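Local coordinates for protein ribonuclease T2 (Homo sapiens, PDB 3T0O) that cleaves single-stranded RNA, preferentially between purine and uridine residues, and so degrades microbial RNA in the innate immune response, at residues V16-E21 / I172-L177; T22-I27 / P74-S79; P35-I40 / D122-L127; L130-S135 / V222-P227; Q159-S164 / R212-C217. One frame throughout, in Å; residues are numbered along the deposited sequence. Where two conformers were deposited one is given.

Interaction 1 of 5, residues V16-E21 / I172-L177; sequences VQHWPE and IGQIEL
Val16 and His18 pair with Glu176 and Gln174 as non-hydrogen-bonded pairs of antiparallel strands, with Gln17 and Ile175 forming the hydrogen-bonded pair between them. The strands belong to the central sheet of the RNase T2 fold. Gln17 N reaches Ile175 O at 3.0 Å and Ile175 N returns to Gln17 O at 2.8 Å. Gly173 and Gln174 form a classic beta bulge opposite Gln159 of the next strand.

The tight part lies between Val16 and Gln174. With CG1 anti to the backbone N (chi1 -178°), Val16 sets this methyl 3.2 Å from Gln174 CD. The two side chains cross obliquely. Gln174 OE1 also bonds His41 ND1, and NE2 bonds Gln159, so the amide sits beside a predicted active-site histidine.

The looser part lies at His18. Here His18 ND1 is 3.9 Å from Gln174 OE1, with no direct hydrogen bond. A water bridges them, at the ring edge and in its plane, 2.7 Å from His18 ND1, and donates to Gln174 OE1 at 2.8 Å.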
# COMPACT_ATOMS: atom_id res chain seq x y z
N VAL A 16 -2.77 1.39 -2.13
CA VAL A 16 -1.36 1.73 -2.00
C VAL A 16 -0.71 0.59 -1.27
O VAL A 16 -1.13 0.22 -0.14
CB VAL A 16 -1.24 2.99 -1.14
CG1 VAL A 16 0.26 3.37 -1.06
CG2 VAL A 16 -2.08 4.08 -1.82
N GLN A 17 0.33 -0.03 -1.86
CA GLN A 17 1.04 -1.14 -1.23
C GLN A 17 2.52 -0.75 -1.24
O GLN A 17 2.97 -0.04 -2.12
CB GLN A 17 0.84 -2.39 -2.06
CG GLN A 17 -0.61 -2.86 -2.01
CD GLN A 17 -0.87 -4.04 -2.89
OE1 GLN A 17 -1.31 -3.89 -4.07
NE2 GLN A 17 -0.56 -5.18 -2.41
N HIS A 18 3.23 -1.19 -0.22
CA HIS A 18 4.64 -0.79 -0.08
C HIS A 18 5.52 -1.95 0.29
O HIS A 18 5.06 -2.98 0.72
CB HIS A 18 4.80 0.46 0.80
CG HIS A 18 4.21 0.31 2.19
ND1 HIS A 18 4.06 1.43 2.99
CD2 HIS A 18 3.70 -0.74 2.87
CE1 HIS A 18 3.56 1.03 4.15
NE2 HIS A 18 3.26 -0.25 4.08
N TRP A 19 6.82 -1.75 0.06
CA TRP A 19 7.82 -2.78 0.23
C TRP A 19 8.54 -2.49 1.51
O TRP A 19 9.27 -1.53 1.61
CB TRP A 19 8.75 -2.71 -0.98
CG TRP A 19 9.80 -3.77 -0.93
CD1 TRP A 19 11.20 -3.59 -0.86
CD2 TRP A 19 9.60 -5.19 -0.96
NE1 TRP A 19 11.82 -4.83 -0.86
CE2 TRP A 19 10.87 -5.81 -0.90
CE3 TRP A 19 8.45 -5.99 -1.06
CZ2 TRP A 19 11.04 -7.20 -0.93
CZ3 TRP A 19 8.61 -7.37 -1.06
CH2 TRP A 19 9.88 -7.97 -0.95
N PRO A 20 8.31 -3.32 2.53
CA PRO A 20 8.86 -3.01 3.85
C PRO A 20 10.34 -2.77 3.90
O PRO A 20 10.81 -1.84 4.53
CB PRO A 20 8.51 -4.27 4.66
CG PRO A 20 7.11 -4.63 4.15
CD PRO A 20 7.34 -4.42 2.58
N GLU A 21 11.13 -3.53 3.20
CA GLU A 21 12.57 -3.28 3.31
C GLU A 21 12.97 -1.89 2.82
O GLU A 21 13.94 -1.31 3.36
CB GLU A 21 13.29 -4.35 2.51
CG GLU A 21 14.84 -4.17 2.39
CD GLU A 21 15.55 -4.10 3.72
OE1 GLU A 21 15.07 -4.75 4.64
OE2 GLU A 21 16.65 -3.45 3.80
N ILE A 172 12.87 0.95 -5.13
CA ILE A 172 11.38 0.88 -5.23
C ILE A 172 10.80 0.71 -3.86
O ILE A 172 11.27 -0.12 -3.10
CB ILE A 172 10.94 -0.19 -6.22
CG1 ILE A 172 9.40 -0.10 -6.42
CG2 ILE A 172 11.25 -1.65 -5.71
CD1 ILE A 172 8.91 -1.10 -7.51
N GLY A 173 9.72 1.46 -3.61
CA GLY A 173 9.09 1.48 -2.27
C GLY A 173 7.60 1.25 -2.32
O GLY A 173 7.09 0.75 -1.35
N GLN A 174 6.92 1.71 -3.39
CA GLN A 174 5.43 1.77 -3.25
C GLN A 174 4.80 1.62 -4.61
O GLN A 174 5.30 2.18 -5.57
CB GLN A 174 5.07 3.09 -2.53
CG GLN A 174 3.55 3.23 -2.29
CD GLN A 174 3.36 4.26 -1.16
OE1 GLN A 174 3.36 3.86 -0.01
NE2 GLN A 174 3.11 5.48 -1.52
N ILE A 175 3.72 0.83 -4.68
CA ILE A 175 3.02 0.63 -5.95
C ILE A 175 1.58 0.96 -5.70
O ILE A 175 0.98 0.49 -4.71
CB ILE A 175 3.19 -0.78 -6.38
CG1 ILE A 175 4.68 -1.03 -6.79
CG2 ILE A 175 2.15 -1.14 -7.50
CD1 ILE A 175 4.97 -2.54 -7.12
N GLU A 176 1.05 1.83 -6.52
CA GLU A 176 -0.34 2.35 -6.36
C GLU A 176 -1.14 1.90 -7.54
O GLU A 176 -0.70 1.98 -8.68
CB GLU A 176 -0.39 3.86 -6.27
CG GLU A 176 0.50 4.30 -5.08
CD GLU A 176 0.40 5.74 -4.83
OE1 GLU A 176 -0.07 6.45 -5.70
OE2 GLU A 176 0.86 6.17 -3.76
N LEU A 177 -2.36 1.41 -7.27
CA LEU A 177 -3.30 0.99 -8.35
C LEU A 177 -4.60 1.73 -8.04
O LEU A 177 -5.13 1.68 -6.92
CB LEU A 177 -3.57 -0.51 -8.32
CG LEU A 177 -2.33 -1.36 -8.73
CD1 LEU A 177 -2.43 -2.78 -8.18
CD2 LEU A 177 -2.25 -1.31 -10.26
O HOH W 1 5.13 3.81 2.18

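Interaction 2 of 5, residues T22-I27 / P74-S79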
# COMPACT_ATOMS: atom_id res chain seq x y z
N THR A 22 12.20 -1.40 1.85
CA THR A 22 12.47 -0.01 1.47
C THR A 22 11.94 1.03 2.42
O THR A 22 12.68 1.99 2.77
CB THR A 22 11.89 0.25 0.12
OG1 THR A 22 12.54 -0.62 -0.80
CG2 THR A 22 12.13 1.70 -0.36
N VAL A 23 10.70 0.89 2.84
CA VAL A 23 10.08 1.95 3.60
C VAL A 23 10.36 1.94 5.10
O VAL A 23 10.14 2.99 5.78
CB VAL A 23 8.57 2.08 3.31
CG1 VAL A 23 8.30 2.37 1.78
CG2 VAL A 23 7.78 0.85 3.81
N CYS A 24 10.74 0.79 5.62
CA CYS A 24 11.07 0.71 7.04
C CYS A 24 12.08 1.78 7.40
O CYS A 24 13.07 2.04 6.69
CB CYS A 24 11.67 -0.67 7.30
SG CYS A 24 10.41 -1.92 7.57
N GLU A 25 11.88 2.35 8.58
CA GLU A 25 12.74 3.47 9.05
C GLU A 25 13.52 3.14 10.25
O GLU A 25 14.50 3.82 10.56
CB GLU A 25 11.83 4.67 9.38
CG GLU A 25 11.20 5.21 8.12
CD GLU A 25 10.54 6.61 8.29
OE1 GLU A 25 10.57 7.17 9.40
OE2 GLU A 25 9.93 7.05 7.29
N LYS A 26 13.10 2.15 11.02
CA LYS A 26 13.83 1.82 12.24
C LYS A 26 13.78 0.33 12.39
O LYS A 26 12.81 -0.30 11.94
CB LYS A 26 13.14 2.41 13.46
CG LYS A 26 13.12 3.86 13.57
CD LYS A 26 13.03 4.11 15.06
CE LYS A 26 11.92 5.08 15.39
NZ LYS A 26 12.03 5.41 16.84
N ILE A 27 14.81 -0.24 13.00
CA ILE A 27 14.86 -1.71 13.12
C ILE A 27 14.16 -2.00 14.45
O ILE A 27 14.77 -2.10 15.50
CB ILE A 27 16.30 -2.27 13.09
CG1 ILE A 27 16.89 -2.05 11.71
CG2 ILE A 27 16.30 -3.83 13.49
CD1 ILE A 27 18.36 -2.33 11.61
N PRO A 74 0.89 -4.37 8.30
CA PRO A 74 1.73 -4.03 9.45
C PRO A 74 2.28 -2.62 9.37
O PRO A 74 2.28 -2.01 8.29
CB PRO A 74 2.95 -4.98 9.29
CG PRO A 74 3.08 -5.19 7.77
CD PRO A 74 1.58 -5.32 7.36
N ASP A 75 2.71 -2.10 10.53
CA ASP A 75 3.28 -0.76 10.55
C ASP A 75 4.72 -0.81 10.20
O ASP A 75 5.56 -1.13 11.01
CB ASP A 75 3.07 -0.16 11.93
CG ASP A 75 3.64 1.24 12.04
OD1 ASP A 75 4.25 1.71 11.06
OD2 ASP A 75 3.51 1.85 13.14
N VAL A 76 5.00 -0.55 8.94
CA VAL A 76 6.39 -0.59 8.45
C VAL A 76 6.89 0.76 8.04
O VAL A 76 7.90 0.84 7.32
CB VAL A 76 6.51 -1.62 7.30
CG1 VAL A 76 6.22 -3.02 7.85
CG2 VAL A 76 5.59 -1.27 6.11
N ILE A 77 6.27 1.81 8.59
CA ILE A 77 6.82 3.16 8.36
C ILE A 77 7.35 3.64 9.69
O ILE A 77 8.58 3.75 9.82
CB ILE A 77 5.74 4.03 7.82
CG1 ILE A 77 5.38 3.53 6.41
CG2 ILE A 77 6.30 5.47 7.73
CD1 ILE A 77 4.20 4.14 5.82
N HIS A 78 6.51 3.92 10.68
CA HIS A 78 7.07 4.29 11.97
C HIS A 78 7.34 3.15 12.90
O HIS A 78 8.12 3.30 13.88
CB HIS A 78 6.15 5.18 12.74
CG HIS A 78 5.97 6.51 12.09
ND1 HIS A 78 7.03 7.33 11.76
CD2 HIS A 78 4.84 7.12 11.66
CE1 HIS A 78 6.55 8.41 11.14
NE2 HIS A 78 5.23 8.31 11.08
N SER A 79 6.67 2.03 12.58
CA SER A 79 6.88 0.83 13.36
C SER A 79 6.66 1.11 14.83
O SER A 79 7.49 0.73 15.66
CB SER A 79 8.27 0.20 13.09
OG SER A 79 8.31 -0.23 11.74
O HOH W 2 10.16 1.71 10.79
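Glu25 lies across Ile77, and its side chain can be followed outward over the backbone of the 74-79 loop. Its CB is 3.4 Å from Ile77 O, and CG stays equally near that carbonyl. CD still has Ile77 O as its nearest neighbour in this loop. At the tip, OE2 lies 4.0 Å from Ile77 CG2 and takes a salt bridge from Arg212. Glu25 OE1 is 4.3 Å from His78 ND1, not in contact.

The backbones are joined through a water. It accepts from Glu25 N at 2.9 Å and donates to Ile77 O at 2.8 Å. Cys24 CA makes a CA-H...O contact with Val76 O at 3.2 Å. Beside it, Val23 CG2 packs on Val76 CG2 at 3.8 Å. The loop keeps its own shape by an Asx turn, in which Asp75 OD1 accepts from Ile77 N at 3.2 Å. Ser79 N is a second donor to that oxygen.

Cys24 is in a disulfide with Cys31. The contact joins the end of helix 20-23 to the loop between helices 66-72 and 84-98. Val23, Val76 and Ile77 all rest on His18 of strand 12-18, and Ile77 also touches His41 of strand 39-45.

Interaction 3 of 5, residues P35-I40 / D122-L127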
# COMPACT_ATOMS: atom_id res chain seq x y z
N PRO A 35 8.89 -7.79 6.70
CA PRO A 35 8.25 -8.85 5.85
C PRO A 35 8.82 -8.88 4.44
O PRO A 35 9.05 -7.84 3.82
CB PRO A 35 6.78 -8.35 5.76
CG PRO A 35 6.58 -7.60 7.04
CD PRO A 35 7.89 -6.87 7.27
N ASP A 36 8.95 -10.10 3.90
CA ASP A 36 9.48 -10.25 2.57
C ASP A 36 8.37 -10.27 1.51
O ASP A 36 8.48 -10.94 0.43
CB ASP A 36 10.33 -11.52 2.51
CG ASP A 36 9.52 -12.77 2.70
OD1 ASP A 36 10.08 -13.90 2.55
OD2 ASP A 36 8.32 -12.68 3.05
N TYR A 37 7.37 -9.41 1.71
CA TYR A 37 6.29 -9.29 0.72
C TYR A 37 5.71 -7.90 0.81
O TYR A 37 5.89 -7.23 1.82
CB TYR A 37 5.18 -10.33 1.00
CG TYR A 37 4.71 -10.42 2.42
CD1 TYR A 37 3.62 -9.66 2.86
CD2 TYR A 37 5.27 -11.34 3.27
CE1 TYR A 37 3.12 -9.80 4.14
CE2 TYR A 37 4.79 -11.42 4.58
CZ TYR A 37 3.76 -10.61 4.98
OH TYR A 37 3.25 -10.83 6.28
N TRP A 38 5.13 -7.44 -0.28
CA TRP A 38 4.44 -6.18 -0.30
C TRP A 38 3.27 -6.20 0.59
O TRP A 38 2.53 -7.20 0.64
CB TRP A 38 3.92 -5.90 -1.74
CG TRP A 38 5.09 -5.66 -2.68
CD1 TRP A 38 5.90 -6.64 -3.29
CD2 TRP A 38 5.59 -4.40 -3.10
NE1 TRP A 38 6.89 -6.01 -4.01
CE2 TRP A 38 6.72 -4.65 -3.94
CE3 TRP A 38 5.20 -3.07 -2.85
CZ2 TRP A 38 7.48 -3.63 -4.51
CZ3 TRP A 38 5.94 -2.03 -3.44
CH2 TRP A 38 7.06 -2.33 -4.29
N THR A 39 3.11 -5.11 1.36
CA THR A 39 1.98 -5.04 2.30
C THR A 39 1.16 -3.78 2.03
O THR A 39 1.51 -2.92 1.22
CB THR A 39 2.49 -4.94 3.79
OG1 THR A 39 3.38 -3.80 3.88
CG2 THR A 39 3.28 -6.18 4.11
N ILE A 40 -0.01 -3.71 2.72
CA ILE A 40 -0.92 -2.61 2.53
C ILE A 40 -0.45 -1.36 3.22
O ILE A 40 -0.15 -1.38 4.42
CB ILE A 40 -2.29 -2.95 3.11
CG1 ILE A 40 -2.82 -4.22 2.42
CG2 ILE A 40 -3.21 -1.74 2.90
CD1 ILE A 40 -4.09 -4.77 3.13
N ASP A 122 -3.37 -9.48 -5.28
CA ASP A 122 -2.18 -10.33 -5.13
C ASP A 122 -0.95 -9.89 -5.88
O ASP A 122 -0.38 -10.63 -6.69
CB ASP A 122 -2.52 -11.79 -5.35
CG ASP A 122 -1.46 -12.72 -4.68
OD1 ASP A 122 -0.48 -12.19 -4.08
OD2 ASP A 122 -1.70 -13.93 -4.79
N LEU A 123 -0.55 -8.66 -5.55
CA LEU A 123 0.63 -8.09 -6.17
C LEU A 123 1.87 -8.92 -5.95
O LEU A 123 2.66 -9.05 -6.84
CB LEU A 123 0.78 -6.66 -5.60
CG LEU A 123 2.14 -6.01 -5.93
CD1 LEU A 123 2.25 -5.68 -7.45
CD2 LEU A 123 2.21 -4.73 -5.07
N ASN A 124 1.99 -9.53 -4.79
CA ASN A 124 3.12 -10.38 -4.53
C ASN A 124 3.22 -11.56 -5.50
O ASN A 124 4.32 -11.80 -6.06
CB ASN A 124 3.06 -10.87 -3.13
CG ASN A 124 3.46 -9.80 -2.19
OD1 ASN A 124 4.65 -9.46 -2.18
ND2 ASN A 124 2.53 -9.31 -1.37
N SER A 125 2.12 -12.25 -5.74
CA SER A 125 2.18 -13.40 -6.66
C SER A 125 2.39 -12.90 -8.07
O SER A 125 3.08 -13.56 -8.82
CB SER A 125 0.92 -14.25 -6.61
OG SER A 125 0.88 -14.84 -5.34
N VAL A 126 1.79 -11.77 -8.41
CA VAL A 126 1.93 -11.22 -9.75
C VAL A 126 3.38 -10.97 -10.09
O VAL A 126 3.89 -11.43 -11.16
CB VAL A 126 1.10 -9.99 -9.86
CG1 VAL A 126 1.44 -9.17 -11.05
CG2 VAL A 126 -0.35 -10.42 -9.87
N LEU A 127 4.08 -10.29 -9.15
CA LEU A 127 5.46 -9.96 -9.44
C LEU A 127 6.28 -11.23 -9.57
O LEU A 127 7.11 -11.36 -10.49
CB LEU A 127 6.02 -9.06 -8.30
CG LEU A 127 5.49 -7.65 -8.45
CD1 LEU A 127 5.89 -6.93 -7.10
CD2 LEU A 127 6.04 -6.88 -9.63
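The Trp38 indole and the Asn124 amide stand 49° apart, with the amide oxygen at the edge of the indole. Asn124 OD1 lies in the ring plane, 3.3 Å from Trp38 CD1. Leu123 CD2 covers one face of the indole, offset toward the rim and 3.9 Å from Trp38 CG. Leu127 CD1 approaches obliquely, 3.4 Å from Trp38 NE1, and its side chain crosses the indole at about a right angle.

The contact ties the first turn of helix 123-129 to the entry of strand 39-45, the sheet strand that carries His41. Asp122 is the N-cap of that helix.

The Asn124 amide grips the backbone of Trp38 at both ends. Trp38 N donates to Asn124 OD1 at 2.8 Å, in the carbonyl plane and on a lone pair. Asn124 ND2 donates to Trp38 O at 2.9 Å, again on a lone pair. That oxygen lies almost within the amide plane, so the two bonds fix the rotation of the group. CG of Asn124 is anti to the carbonyl carbon (chi1 -76°), which carries the amide out to this backbone. Trp38 O also takes a hydrogen bond from Tyr118 OH, and Trp38 NE1 bonds Tyr224 OH.

Interaction 4 of 5, residues L130-S135 / V222-P227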
# COMPACT_ATOMS: atom_id res chain seq x y z
N LEU A 130 5.99 -13.08 -12.71
CA LEU A 130 6.63 -12.35 -13.77
C LEU A 130 8.15 -12.49 -13.68
O LEU A 130 8.87 -11.96 -14.55
CB LEU A 130 6.17 -10.90 -13.69
CG LEU A 130 4.70 -10.45 -13.94
CD1 LEU A 130 4.44 -9.05 -13.52
CD2 LEU A 130 4.35 -10.61 -15.44
N GLY A 131 8.67 -13.12 -12.62
CA GLY A 131 10.13 -13.22 -12.44
C GLY A 131 10.72 -12.00 -11.80
O GLY A 131 11.98 -11.85 -11.76
N ILE A 132 9.85 -11.14 -11.29
CA ILE A 132 10.38 -9.93 -10.63
C ILE A 132 10.46 -10.16 -9.15
O ILE A 132 9.45 -10.13 -8.46
CB ILE A 132 9.50 -8.72 -10.95
CG1 ILE A 132 9.44 -8.61 -12.46
CG2 ILE A 132 10.10 -7.49 -10.27
CD1 ILE A 132 8.53 -7.46 -12.92
N LYS A 133 11.65 -10.50 -8.69
CA LYS A 133 11.91 -10.85 -7.32
C LYS A 133 12.94 -9.91 -6.73
O LYS A 133 13.77 -9.37 -7.45
CB LYS A 133 12.38 -12.31 -7.26
CG LYS A 133 13.73 -12.57 -7.95
CD LYS A 133 14.03 -14.07 -7.83
CE LYS A 133 15.48 -14.31 -8.31
NZ LYS A 133 15.55 -14.33 -9.82
N PRO A 134 12.90 -9.71 -5.40
CA PRO A 134 13.98 -8.92 -4.82
C PRO A 134 15.34 -9.49 -5.19
O PRO A 134 15.54 -10.71 -5.23
CB PRO A 134 13.71 -8.96 -3.30
CG PRO A 134 12.19 -9.26 -3.29
CD PRO A 134 11.95 -10.24 -4.41
N SER A 135 16.25 -8.55 -5.49
CA SER A 135 17.52 -8.96 -6.04
C SER A 135 18.57 -7.94 -5.80
O SER A 135 18.28 -6.78 -5.57
CB SER A 135 17.36 -9.23 -7.53
OG SER A 135 18.57 -9.68 -8.12
N VAL A 222 16.50 0.46 -11.07
CA VAL A 222 15.89 0.60 -9.76
C VAL A 222 16.30 -0.63 -8.93
O VAL A 222 16.40 -1.77 -9.44
CB VAL A 222 14.30 0.76 -9.91
CG1 VAL A 222 13.71 -0.42 -10.66
CG2 VAL A 222 13.62 0.87 -8.48
N PHE A 223 16.54 -0.37 -7.67
CA PHE A 223 16.87 -1.47 -6.75
C PHE A 223 15.60 -1.92 -6.08
O PHE A 223 14.85 -1.13 -5.52
CB PHE A 223 17.89 -0.90 -5.73
CG PHE A 223 18.44 -1.87 -4.75
CD1 PHE A 223 18.74 -3.17 -5.09
CD2 PHE A 223 18.70 -1.43 -3.46
CE1 PHE A 223 19.29 -4.10 -4.14
CE2 PHE A 223 19.26 -2.35 -2.50
CZ PHE A 223 19.54 -3.66 -2.88
N TYR A 224 15.43 -3.24 -6.01
CA TYR A 224 14.28 -3.86 -5.35
C TYR A 224 14.94 -4.75 -4.28
O TYR A 224 15.35 -5.91 -4.55
CB TYR A 224 13.56 -4.69 -6.42
CG TYR A 224 12.37 -5.48 -5.95
CD1 TYR A 224 11.65 -5.10 -4.81
CD2 TYR A 224 11.92 -6.52 -6.71
CE1 TYR A 224 10.53 -5.83 -4.37
CE2 TYR A 224 10.80 -7.24 -6.36
CZ TYR A 224 10.11 -6.90 -5.17
OH TYR A 224 8.98 -7.60 -4.85
N PRO A 225 15.10 -4.23 -3.09
CA PRO A 225 16.05 -4.81 -2.13
C PRO A 225 15.53 -6.03 -1.43
O PRO A 225 14.37 -6.05 -0.95
CB PRO A 225 16.24 -3.68 -1.08
CG PRO A 225 15.07 -2.83 -1.17
CD PRO A 225 14.63 -2.90 -2.67
N PRO A 226 16.33 -7.09 -1.39
CA PRO A 226 15.98 -8.23 -0.50
C PRO A 226 15.94 -7.79 0.97
O PRO A 226 16.79 -7.00 1.41
CB PRO A 226 17.13 -9.22 -0.74
CG PRO A 226 17.86 -8.74 -1.89
CD PRO A 226 17.57 -7.28 -2.11
N PRO A 227 14.92 -8.23 1.73
CA PRO A 227 14.81 -7.75 3.12
C PRO A 227 16.02 -8.11 3.92
O PRO A 227 16.74 -9.11 3.61
CB PRO A 227 13.61 -8.51 3.69
CG PRO A 227 12.97 -9.17 2.56
CD PRO A 227 13.81 -9.09 1.33
O HOH W 3 8.70 -9.95 -5.82
O HOH W 4 16.97 -5.18 -7.32
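Pro134 lies over one face of the Tyr224 ring, and this is a CH-pi contact. Its CG is 4.0 Å from the ring centroid and 22° off the normal, displaced toward the rim near CZ. The two side chains run side by side and point the same way. CG of Tyr224 is anti to its own backbone N (chi1 177°), which sends the ring along the proline. Ile132 CG2 touches Tyr224 CE2 at 4.0 Å, the isoleucine crossing the ring at about a right angle. Pro134 CB also packs on Pro226 CA at 3.7 Å.

Direct polar contact is limited to the backbone. Ser135 N donates to Tyr224 O at 2.9 Å. The Ser135 carbonyl oxygen turns to the edge of the Phe223 ring, 3.2 Å from Phe223 CE1 and near the ring plane.

Water completes the polar part. One water donates to Ile132 O at 2.8 Å and also hydrogen-bonds Tyr224 OH at 2.6 Å, a hydroxyl whose second partner is Trp38. Another accepts from Tyr224 N and hydrogen-bonds Ser135 O.

The loop after helix 123-129, which leaves that helix through a Schellman motif at Gly131, is thereby joined to the C-terminal proline-rich tail. The Tyr224 ring also meets Trp19 and Phe144 edge-to-face. The chemistry is mixed: apolar packing holds the ring, while its hydroxyl and backbone keep polar partners.

Interaction 5 of 5, residues Q159-S164 / R212-C217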
# COMPACT_ATOMS: atom_id res chain seq x y z
N GLN A 159 6.55 4.22 -6.97
CA GLN A 159 7.23 5.27 -6.27
C GLN A 159 8.48 4.68 -5.58
O GLN A 159 8.50 3.51 -5.22
CB GLN A 159 6.39 5.89 -5.15
CG GLN A 159 5.23 6.61 -5.82
CD GLN A 159 4.11 6.73 -4.95
OE1 GLN A 159 3.64 5.74 -4.39
NE2 GLN A 159 3.58 7.96 -4.87
N CYS A 160 9.48 5.54 -5.47
CA CYS A 160 10.84 5.13 -5.10
C CYS A 160 11.38 6.07 -4.04
O CYS A 160 11.01 7.25 -3.99
CB CYS A 160 11.80 5.22 -6.29
SG CYS A 160 11.70 3.85 -7.42
N LEU A 161 12.34 5.56 -3.28
CA LEU A 161 13.23 6.47 -2.51
C LEU A 161 14.39 6.81 -3.35
O LEU A 161 14.92 6.00 -4.03
CB LEU A 161 13.68 5.81 -1.19
CG LEU A 161 12.43 5.64 -0.31
CD1 LEU A 161 13.06 5.09 0.98
CD2 LEU A 161 11.66 6.93 0.02
N PRO A 162 14.80 8.07 -3.39
CA PRO A 162 15.96 8.40 -4.21
C PRO A 162 17.26 7.86 -3.63
O PRO A 162 17.27 7.42 -2.46
CB PRO A 162 15.97 9.93 -4.16
CG PRO A 162 15.54 10.19 -2.67
CD PRO A 162 14.35 9.22 -2.57
N PRO A 163 18.34 7.90 -4.42
CA PRO A 163 19.63 7.48 -3.88
C PRO A 163 20.02 8.34 -2.64
O PRO A 163 19.72 9.52 -2.60
CB PRO A 163 20.61 7.69 -5.04
CG PRO A 163 19.83 8.12 -6.27
CD PRO A 163 18.37 8.24 -5.86
N SER A 164 20.60 7.75 -1.61
CA SER A 164 21.01 8.55 -0.44
C SER A 164 22.53 8.50 -0.34
O SER A 164 23.13 7.55 -0.86
CB SER A 164 20.38 8.04 0.85
OG SER A 164 20.66 6.66 1.06
N ARG A 212 6.78 10.77 2.85
CA ARG A 212 8.03 10.40 3.52
C ARG A 212 9.14 10.06 2.56
O ARG A 212 9.92 9.15 2.77
CB ARG A 212 7.85 9.31 4.61
CG ARG A 212 7.28 10.00 5.78
CD ARG A 212 7.11 9.04 6.82
NE ARG A 212 8.21 9.06 7.77
CZ ARG A 212 8.41 9.96 8.73
NH1 ARG A 212 9.37 9.71 9.60
NH2 ARG A 212 7.67 11.10 8.86
N GLY A 213 9.20 10.83 1.52
CA GLY A 213 10.35 10.72 0.67
C GLY A 213 10.07 9.93 -0.60
O GLY A 213 10.88 10.05 -1.55
N LEU A 214 8.96 9.17 -0.62
CA LEU A 214 8.63 8.43 -1.85
C LEU A 214 8.24 9.40 -2.92
O LEU A 214 7.46 10.38 -2.68
CB LEU A 214 7.48 7.51 -1.64
CG LEU A 214 7.93 6.33 -0.79
CD1 LEU A 214 6.68 5.62 -0.29
CD2 LEU A 214 8.78 5.35 -1.56
N ARG A 215 8.82 9.21 -4.11
CA ARG A 215 8.43 10.06 -5.24
C ARG A 215 8.28 9.15 -6.41
O ARG A 215 8.73 8.04 -6.39
CB ARG A 215 9.55 11.05 -5.56
CG ARG A 215 9.77 12.10 -4.51
CD ARG A 215 8.60 13.05 -4.36
NE ARG A 215 9.02 14.24 -3.61
CZ ARG A 215 8.95 14.33 -2.29
NH1 ARG A 215 8.50 13.27 -1.59
NH2 ARG A 215 9.35 15.48 -1.68
N VAL A 216 7.71 9.66 -7.50
CA VAL A 216 7.60 8.79 -8.68
C VAL A 216 8.98 8.27 -9.06
O VAL A 216 9.97 9.00 -9.09
CB VAL A 216 7.00 9.61 -9.85
CG1 VAL A 216 7.77 10.86 -10.05
CG2 VAL A 216 6.96 8.80 -11.10
N CYS A 217 9.06 6.96 -9.36
CA CYS A 217 10.33 6.41 -9.81
C CYS A 217 10.71 6.97 -11.15
O CYS A 217 9.87 7.02 -12.05
CB CYS A 217 10.27 4.90 -9.95
SG CYS A 217 9.93 4.04 -8.42
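Cys160 and Cys217 are joined by a disulfide, SG to SG 2.0 Å, with a chi3 of 95°. Next to this covalent link, Cys160 and Arg215 form an antiparallel hydrogen-bonded pair. Cys160 N donates to Arg215 O at 2.8 Å, and Arg215 N returns to Cys160 O at 2.9 Å. Gln159 and Val216 make the neighbouring non-hydrogen-bonded pair. Gln159 CA adds a CA-H...O contact to Arg215 O at 3.2 Å. Leu214 CA makes another to Cys160 O at 3.4 Å.

Beyond these bonds the two leucines meet. Leu161 CD2 lies 3.6 Å from Leu214 CD2. The same Leu161 methyl packs on the Gly213 backbone, 3.5 Å from Gly213 C. Pro162 CD follows, 3.7 Å from Gly213 O.

Further out, several partners place the pieces. Arg215 NH1 bonds the carbonyl of Leu214 within its own segment. The Gln159 backbone bonds Gly173 and Gln174 of the adjoining strand. The Cys217 backbone bonds Ile158, just before the first segment. Arg212, at the start of the second, has its salt-bridge partner in the loop after helix 20-23.

A short strand, 215-216, is thus paired with strand 157-161 at the margin of the central RNase T2 sheet and locked there by one of the four disulfides seen in the protein.

How the interactions relate
From the N terminus, strand 12-18 and helix 20-23 open interaction 1, which closes a long loop at strand 171-180. Interactions 2 and 3 both fall within that loop and cross each other: interaction 2 closes at the loop before helix 84-98, and interaction 3 at helix 123-129. Interaction 4 then opens just past this helix and closes near the C terminus. It crosses interaction 1 and encloses interaction 5, which also crosses interaction 1. Interactions 1, 3 and 5 reach the same sheet. Interaction 2 meets interaction 5 through a salt bridge, while interaction 4 brings the C-terminal tail against Trp19 and Trp38.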